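Local coordinates for TRAP solute Binding Protein (Uncultured marine bacterium, PDB 5I7I), which binds aromatic acids such as 3-hydroxybenzoate and probably delivers them to a TRAP transporter for uptake into the cell, at residues 158-170 and 181-193. Residues are numbered along the deposited sequence; the frame is centred on the assembly and turned at random. Where two conformers were deposited one is given.
With 3HB (3-hydroxybenzoic acid), chain C.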
ATOM      1  N   SER A 158      15.379 -18.870   0.170  1.00  9.65           N
ATOM      2  CA  SER A 158      14.970 -19.231  -1.180  1.00 10.69           C
ATOM      3  C   SER A 158      13.483 -19.547  -1.124  1.00 11.82           C
ATOM      4  O   SER A 158      12.901 -19.718  -0.050  1.00 12.65           O
ATOM      5  CB  SER A 158      15.739 -20.444  -1.726  1.00 12.72           C
ATOM      6  OG  SER A 158      15.288 -21.635  -1.105  1.00 18.90           O
ATOM      7  N   ALA A 159      12.879 -19.639  -2.304  1.00  9.56           N
ATOM      8  CA  ALA A 159      11.466 -20.003  -2.414  1.00 12.38           C
ATOM      9  C   ALA A 159      11.148 -21.302  -1.680  1.00 11.61           C
ATOM     10  O   ALA A 159      10.091 -21.424  -1.045  1.00 13.20           O
ATOM     11  CB  ALA A 159      11.080 -20.131  -3.886  1.00 17.21           C
ATOM     12  N   ALA A 160      12.040 -22.292  -1.760  1.00 10.25           N
ATOM     13  CA  ALA A 160      11.746 -23.582  -1.150  1.00 11.38           C
ATOM     14  C   ALA A 160      11.532 -23.453   0.355  1.00  9.20           C
ATOM     15  O   ALA A 160      10.808 -24.263   0.949  1.00 10.08           O
ATOM     16  CB  ALA A 160      12.887 -24.555  -1.423  1.00 15.40           C
ATOM     17  N   ASP A 161      12.172 -22.469   0.996  1.00  9.78           N
ATOM     18  CA  ASP A 161      11.989 -22.289   2.436  1.00  8.89           C
ATOM     19  C   ASP A 161      10.576 -21.868   2.785  1.00  9.99           C
ATOM     20  O   ASP A 161      10.172 -21.998   3.943  1.00 11.20           O
ATOM     21  CB  ASP A 161      12.975 -21.271   2.989  1.00  9.40           C
ATOM     22  CG  ASP A 161      14.390 -21.767   2.960  1.00 11.47           C
ATOM     23  OD1 ASP A 161      14.613 -22.994   3.077  1.00 14.56           O
ATOM     24  OD2 ASP A 161      15.302 -20.925   2.852  1.00 11.51           O
ATOM     25  N   LEU A 162       9.819 -21.371   1.815  1.00  9.42           N
ATOM     26  CA  LEU A 162       8.427 -21.022   2.039  1.00  8.80           C
ATOM     27  C   LEU A 162       7.472 -22.192   1.895  1.00  9.97           C
ATOM     28  O   LEU A 162       6.302 -22.048   2.263  1.00 11.01           O
ATOM     29  CB  LEU A 162       8.002 -19.936   1.052  1.00  9.55           C
ATOM     30  CG  LEU A 162       8.679 -18.583   1.255  1.00  9.34           C
ATOM     31  CD1 LEU A 162       8.383 -17.706   0.069  1.00 12.19           C
ATOM     32  CD2 LEU A 162       8.208 -17.932   2.544  1.00 10.27           C
ATOM     33  N   ASN A 163       7.923 -23.330   1.363  1.00 12.34           N
ATOM     34  CA  ASN A 163       7.030 -24.471   1.197  1.00 13.11           C
ATOM     35  C   ASN A 163       6.383 -24.845   2.519  1.00 15.81           C
ATOM     36  O   ASN A 163       7.057 -25.023   3.543  1.00 13.98           O
ATOM     37  CB  ASN A 163       7.799 -25.666   0.641  1.00 14.20           C
ATOM     38  CG  ASN A 163       8.260 -25.454  -0.798  1.00 18.64           C
ATOM     39  OD1 ASN A 163       7.755 -24.578  -1.510  1.00 22.27           O
ATOM     40  ND2 ASN A 163       9.233 -26.245  -1.225  1.00 20.83           N
ATOM     41  N   GLY A 164       5.062 -24.970   2.493  1.00 14.58           N
ATOM     42  CA  GLY A 164       4.301 -25.360   3.657  1.00 16.13           C
ATOM     43  C   GLY A 164       4.014 -24.235   4.628  1.00 13.56           C
ATOM     44  O   GLY A 164       3.251 -24.438   5.573  1.00 18.01           O
ATOM     45  N   MET A 165       4.613 -23.057   4.438  0.57 12.55           N
ATOM     46  CA  MET A 165       4.458 -21.940   5.361  0.57 12.05           C
ATOM     47  C   MET A 165       3.198 -21.164   5.015  0.57 12.52           C
ATOM     48  O   MET A 165       2.987 -20.794   3.857  0.57 12.07           O
ATOM     49  CB  MET A 165       5.664 -21.009   5.260  0.57 11.80           C
ATOM     50  CG  MET A 165       6.980 -21.673   5.615  0.57 16.02           C
ATOM     51  SD  MET A 165       7.247 -21.856   7.393  0.57 13.54           S
ATOM     52  CE  MET A 165       7.687 -20.186   7.850  0.57 17.41           C
ATOM     53  N   LYS A 166       2.364 -20.919   6.018  1.00 11.55           N
ATOM     54  CA  LYS A 166       1.150 -20.138   5.824  1.00 11.12           C
ATOM     55  C   LYS A 166       1.534 -18.673   5.954  1.00 11.94           C
ATOM     56  O   LYS A 166       1.887 -18.216   7.043  1.00 11.09           O
ATOM     57  CB  LYS A 166       0.084 -20.534   6.837  1.00 12.20           C
ATOM     58  CG  LYS A 166      -0.411 -21.960   6.594  1.00 12.99           C
ATOM     59  CD  LYS A 166      -1.393 -22.443   7.626  1.00 19.94           C
ATOM     60  CE  LYS A 166      -0.753 -22.481   8.970  1.00 14.81           C
ATOM     61  NZ  LYS A 166      -1.588 -23.192   9.958  1.00 28.30           N
ATOM     62  N   MET A 167       1.460 -17.944   4.849  1.00 10.08           N
ATOM     63  CA  MET A 167       2.018 -16.600   4.755  1.00  8.62           C
ATOM     64  C   MET A 167       0.920 -15.614   4.406  1.00 10.12           C
ATOM     65  O   MET A 167       0.242 -15.768   3.388  1.00  9.72           O
ATOM     66  CB  MET A 167       3.133 -16.559   3.711  1.00 10.81           C
ATOM     67  CG  MET A 167       4.311 -17.435   4.099  1.00  9.20           C
ATOM     68  SD  MET A 167       5.181 -16.853   5.595  1.00 10.28           S
ATOM     69  CE  MET A 167       6.007 -15.394   4.987  1.00 11.17           C
ATOM     70  N   ARG A 168       0.751 -14.606   5.249  1.00  8.52           N
ATOM     71  CA  ARG A 168      -0.241 -13.566   4.999  1.00  9.74           C
ATOM     72  C   ARG A 168       0.222 -12.600   3.909  1.00  6.86           C
ATOM     73  O   ARG A 168       1.383 -12.173   3.880  1.00  7.18           O
ATOM     74  CB  ARG A 168      -0.518 -12.772   6.274  1.00  8.56           C
ATOM     75  CG  ARG A 168      -1.416 -11.560   6.098  1.00  8.50           C
ATOM     76  CD  ARG A 168      -0.675 -10.269   5.778  1.00  6.99           C
ATOM     77  NE  ARG A 168      -1.629  -9.175   5.651  1.00  7.62           N
ATOM     78  CZ  ARG A 168      -1.329  -7.931   5.281  1.00  6.23           C
ATOM     79  NH1 ARG A 168      -0.090  -7.586   4.988  1.00  6.12           N
ATOM     80  NH2 ARG A 168      -2.290  -7.019   5.220  1.00  6.75           N
ATOM     81  N   GLY A 169      -0.706 -12.221   3.039  1.00  8.04           N
ATOM     82  CA  GLY A 169      -0.543 -11.086   2.170  1.00  6.58           C
ATOM     83  C   GLY A 169      -1.734 -10.152   2.265  1.00  6.33           C
ATOM     84  O   GLY A 169      -2.798 -10.535   2.756  1.00  8.33           O
ATOM     85  N   PRO A 170      -1.582  -8.919   1.758  1.00  5.89           N
ATOM     86  CA  PRO A 170      -2.637  -7.897   1.934  1.00  7.06           C
ATOM     87  C   PRO A 170      -3.756  -7.950   0.911  1.00  7.59           C
ATOM     88  O   PRO A 170      -4.843  -7.415   1.188  1.00  8.77           O
ATOM     89  CB  PRO A 170      -1.869  -6.571   1.767  1.00  6.31           C
ATOM     90  CG  PRO A 170      -0.715  -6.942   0.882  1.00  7.31           C
ATOM     91  CD  PRO A 170      -0.310  -8.307   1.354  1.00  6.93           C
ATOM     92  N   LEU A 181       5.549 -18.385  -5.104  1.00 11.39           N
ATOM     93  CA  LEU A 181       6.836 -18.595  -4.460  1.00 13.84           C
ATOM     94  C   LEU A 181       6.856 -19.848  -3.600  1.00 17.28           C
ATOM     95  O   LEU A 181       7.884 -20.140  -2.980  1.00 19.53           O
ATOM     96  CB  LEU A 181       7.187 -17.378  -3.597  1.00 13.92           C
ATOM     97  CG  LEU A 181       7.416 -16.089  -4.368  1.00 14.43           C
ATOM     98  CD1 LEU A 181       7.649 -14.931  -3.416  1.00 20.47           C
ATOM     99  CD2 LEU A 181       8.608 -16.228  -5.303  1.00 23.25           C
ATOM    100  N   GLY A 182       5.753 -20.589  -3.534  1.00 14.06           N
ATOM    101  CA  GLY A 182       5.704 -21.853  -2.835  1.00 15.02           C
ATOM    102  C   GLY A 182       4.948 -21.834  -1.533  1.00 13.18           C
ATOM    103  O   GLY A 182       4.773 -22.896  -0.928  1.00 15.14           O
ATOM    104  N   ALA A 183       4.504 -20.674  -1.073  1.00 12.82           N
ATOM    105  CA  ALA A 183       3.837 -20.575   0.215  1.00 12.55           C
ATOM    106  C   ALA A 183       2.371 -20.970   0.107  1.00 12.66           C
ATOM    107  O   ALA A 183       1.811 -21.128  -0.980  1.00 13.96           O
ATOM    108  CB  ALA A 183       3.915 -19.146   0.741  1.00 12.92           C
ATOM    109  N   THR A 184       1.766 -21.164   1.281  1.00 14.28           N
ATOM    110  CA  THR A 184       0.325 -21.305   1.403  1.00 12.95           C
ATOM    111  C   THR A 184      -0.220 -19.925   1.736  1.00 14.80           C
ATOM    112  O   THR A 184      -0.001 -19.442   2.857  1.00 12.96           O
ATOM    113  CB  THR A 184      -0.020 -22.283   2.509  1.00 15.04           C
ATOM    114  OG1 THR A 184       0.415 -23.590   2.124  1.00 19.04           O
ATOM    115  CG2 THR A 184      -1.529 -22.305   2.758  1.00 21.61           C
ATOM    116  N   PRO A 185      -0.888 -19.243   0.811  1.00 15.53           N
ATOM    117  CA  PRO A 185      -1.301 -17.862   1.068  1.00 16.61           C
ATOM    118  C   PRO A 185      -2.518 -17.766   1.973  1.00 16.21           C
ATOM    119  O   PRO A 185      -3.419 -18.601   1.938  1.00 15.34           O
ATOM    120  CB  PRO A 185      -1.662 -17.361  -0.332  1.00 21.22           C
ATOM    121  CG  PRO A 185      -2.147 -18.567  -1.037  1.00 28.89           C
ATOM    122  CD  PRO A 185      -1.317 -19.710  -0.519  1.00 23.30           C
ATOM    123  N   VAL A 186      -2.543 -16.700   2.773  1.00 13.22           N
ATOM    124  CA  VAL A 186      -3.704 -16.311   3.562  1.00 12.15           C
ATOM    125  C   VAL A 186      -3.845 -14.804   3.410  1.00 12.36           C
ATOM    126  O   VAL A 186      -2.860 -14.078   3.536  1.00 14.28           O
ATOM    127  CB  VAL A 186      -3.528 -16.691   5.046  1.00 13.20           C
ATOM    128  CG1 VAL A 186      -4.809 -16.412   5.823  1.00 19.12           C
ATOM    129  CG2 VAL A 186      -3.135 -18.167   5.180  1.00 16.03           C
ATOM    130  N   GLY A 187      -5.045 -14.320   3.133  1.00 12.71           N
ATOM    131  CA  GLY A 187      -5.285 -12.891   2.996  1.00  9.18           C
ATOM    132  C   GLY A 187      -5.968 -12.321   4.225  1.00 11.19           C
ATOM    133  O   GLY A 187      -6.864 -12.942   4.783  1.00 14.20           O
ATOM    134  N   MET A 188      -5.524 -11.132   4.658  1.00 10.74           N
ATOM    135  CA  MET A 188      -6.249 -10.402   5.700  1.00  9.56           C
ATOM    136  C   MET A 188      -5.711  -8.978   5.805  1.00  9.32           C
ATOM    137  O   MET A 188      -4.528  -8.740   5.519  1.00  9.13           O
ATOM    138  CB  MET A 188      -6.108 -11.083   7.064  1.00 10.61           C
ATOM    139  CG  MET A 188      -4.687 -11.001   7.635  1.00 11.45           C
ATOM    140  SD  MET A 188      -4.390 -12.158   8.977  1.00 12.89           S
ATOM    141  CE  MET A 188      -4.410 -13.695   8.052  1.00 17.71           C
ATOM    142  N   PRO A 189      -6.540  -8.011   6.217  1.00  9.02           N
ATOM    143  CA  PRO A 189      -6.010  -6.677   6.531  1.00  8.39           C
ATOM    144  C   PRO A 189      -5.000  -6.740   7.666  1.00  7.40           C
ATOM    145  O   PRO A 189      -5.005  -7.656   8.490  1.00  8.90           O
ATOM    146  CB  PRO A 189      -7.260  -5.880   6.918  1.00  9.39           C
ATOM    147  CG  PRO A 189      -8.388  -6.587   6.202  1.00  8.92           C
ATOM    148  CD  PRO A 189      -8.016  -8.043   6.294  1.00  8.64           C
ATOM    149  N   VAL A 190      -4.104  -5.768   7.681  1.00  6.96           N
ATOM    150  CA  VAL A 190      -2.939  -5.832   8.564  1.00  6.91           C
ATOM    151  C   VAL A 190      -3.292  -5.874  10.051  1.00  8.72           C
ATOM    152  O   VAL A 190      -2.547  -6.500  10.818  1.00  8.85           O
ATOM    153  CB  VAL A 190      -1.889  -4.759   8.207  1.00  7.14           C
ATOM    154  CG1 VAL A 190      -2.359  -3.380   8.575  1.00  8.25           C
ATOM    155  CG2 VAL A 190      -0.547  -5.075   8.869  1.00  8.33           C
ATOM    156  N   PRO A 191      -4.379  -5.263  10.536  1.00  8.34           N
ATOM    157  CA  PRO A 191      -4.639  -5.334  11.985  1.00 10.02           C
ATOM    158  C   PRO A 191      -4.920  -6.740  12.495  1.00  9.78           C
ATOM    159  O   PRO A 191      -4.884  -6.946  13.707  1.00 10.78           O
ATOM    160  CB  PRO A 191      -5.852  -4.412  12.184  1.00 11.07           C
ATOM    161  CG  PRO A 191      -5.844  -3.526  10.989  1.00  9.06           C
ATOM    162  CD  PRO A 191      -5.375  -4.404   9.872  1.00  9.39           C
ATOM    163  N   ALA A 192      -5.201  -7.697  11.609  1.00  9.13           N
ATOM    164  CA  ALA A 192      -5.495  -9.080  11.973  1.00 11.19           C
ATOM    165  C   ALA A 192      -4.250  -9.962  12.043  1.00  9.68           C
ATOM    166  O   ALA A 192      -4.337 -11.100  12.527  1.00 11.36           O
ATOM    167  CB  ALA A 192      -6.448  -9.681  10.934  1.00 10.22           C
ATOM    168  N   VAL A 193      -3.100  -9.458  11.604  1.00  9.89           N
ATOM    169  CA  VAL A 193      -1.918 -10.299  11.429  1.00  8.95           C
ATOM    170  C   VAL A 193      -1.374 -10.780  12.771  1.00 11.02           C
ATOM    171  O   VAL A 193      -1.011 -11.954  12.926  1.00 11.51           O
ATOM    172  CB  VAL A 193      -0.852  -9.524  10.648  1.00  8.15           C
ATOM    173  CG1 VAL A 193       0.477 -10.258  10.671  1.00  8.33           C
ATOM    174  CG2 VAL A 193      -1.311  -9.318   9.218  1.00  8.55           C
TER
HETATM  175  C1' 3HB C 401      -0.729  -4.048   4.502  1.00  6.71           C
HETATM  176  O1' 3HB C 401       0.169  -4.861   4.162  1.00  6.21           O
HETATM  177  O2' 3HB C 401      -1.932  -4.415   4.543  1.00  6.74           O
HETATM  178  C1  3HB C 401      -0.368  -2.632   4.931  1.00  5.35           C
HETATM  179  C2  3HB C 401       0.934  -2.174   4.738  1.00  6.65           C
HETATM  180  C3  3HB C 401       1.282  -0.904   5.127  1.00  6.31           C
HETATM  181  C4  3HB C 401       0.361  -0.090   5.731  1.00  5.94           C
HETATM  182  C5  3HB C 401      -0.942  -0.542   5.922  1.00  6.92           C
HETATM  183  C6  3HB C 401      -1.311  -1.812   5.529  1.00  6.66           C
HETATM  184  O3  3HB C 401       2.572  -0.471   4.924  1.00  7.59           O
HETATM  185  O   HOH W   1       8.860 -22.980  -3.681  1.00 22.12           O
HETATM  186  O   HOH W   2       0.613 -25.310   4.235  1.00 25.76           O
HETATM  187  O   HOH W   3       3.409 -24.325   0.480  1.00 29.41           O
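Ala159 CB lies 3.3 Å from Leu181 O. Leu162 lies alongside Leu181, pointing the same way, and its CD1 touches Leu181 CB at 3.9 Å. A water bridges Asn163 OD1 and Leu181 O, donating to both. Gly182 ends the preceding helix in a Schellman motif. Met165 O accepts from Thr184 N, Met167 N donates to Thr184 O, Met167 O accepts from Val186 N, and Gly169 N donates to Val186 O. Lys166 and Thr184 send their side chains to one face, where CG of the lysine packs on CG2 of the threonine. The strands 166-169 and 184-187 are parallel neighbours at the edge of a mixed sheet. Helix 172-180 connects them in a beta-alpha-beta unit. Met167 points to the other face, and its CG packs 3.8 Å from Ala183 CB, just before strand 184-187. Arg168 CG is anti to the backbone N (chi1 173°), and a bend at chi2 carries the chain past Met188 and Val193. NE and NH2 both donate to Met188 O, side-on; sharing one acceptor bends both bonds, to 143° and 144°. NH1 bonds O1' of 3-hydroxybenzoate at 2.9 Å and NH2 bonds O2' at 2.7 Å, both nearly straight. NH1 also bonds Val206 O. The carboxylate meets the guanidinium edge-on, and these bonds fix its rotation. Pro170 CA lies over one guanidinium face, offset toward the rim.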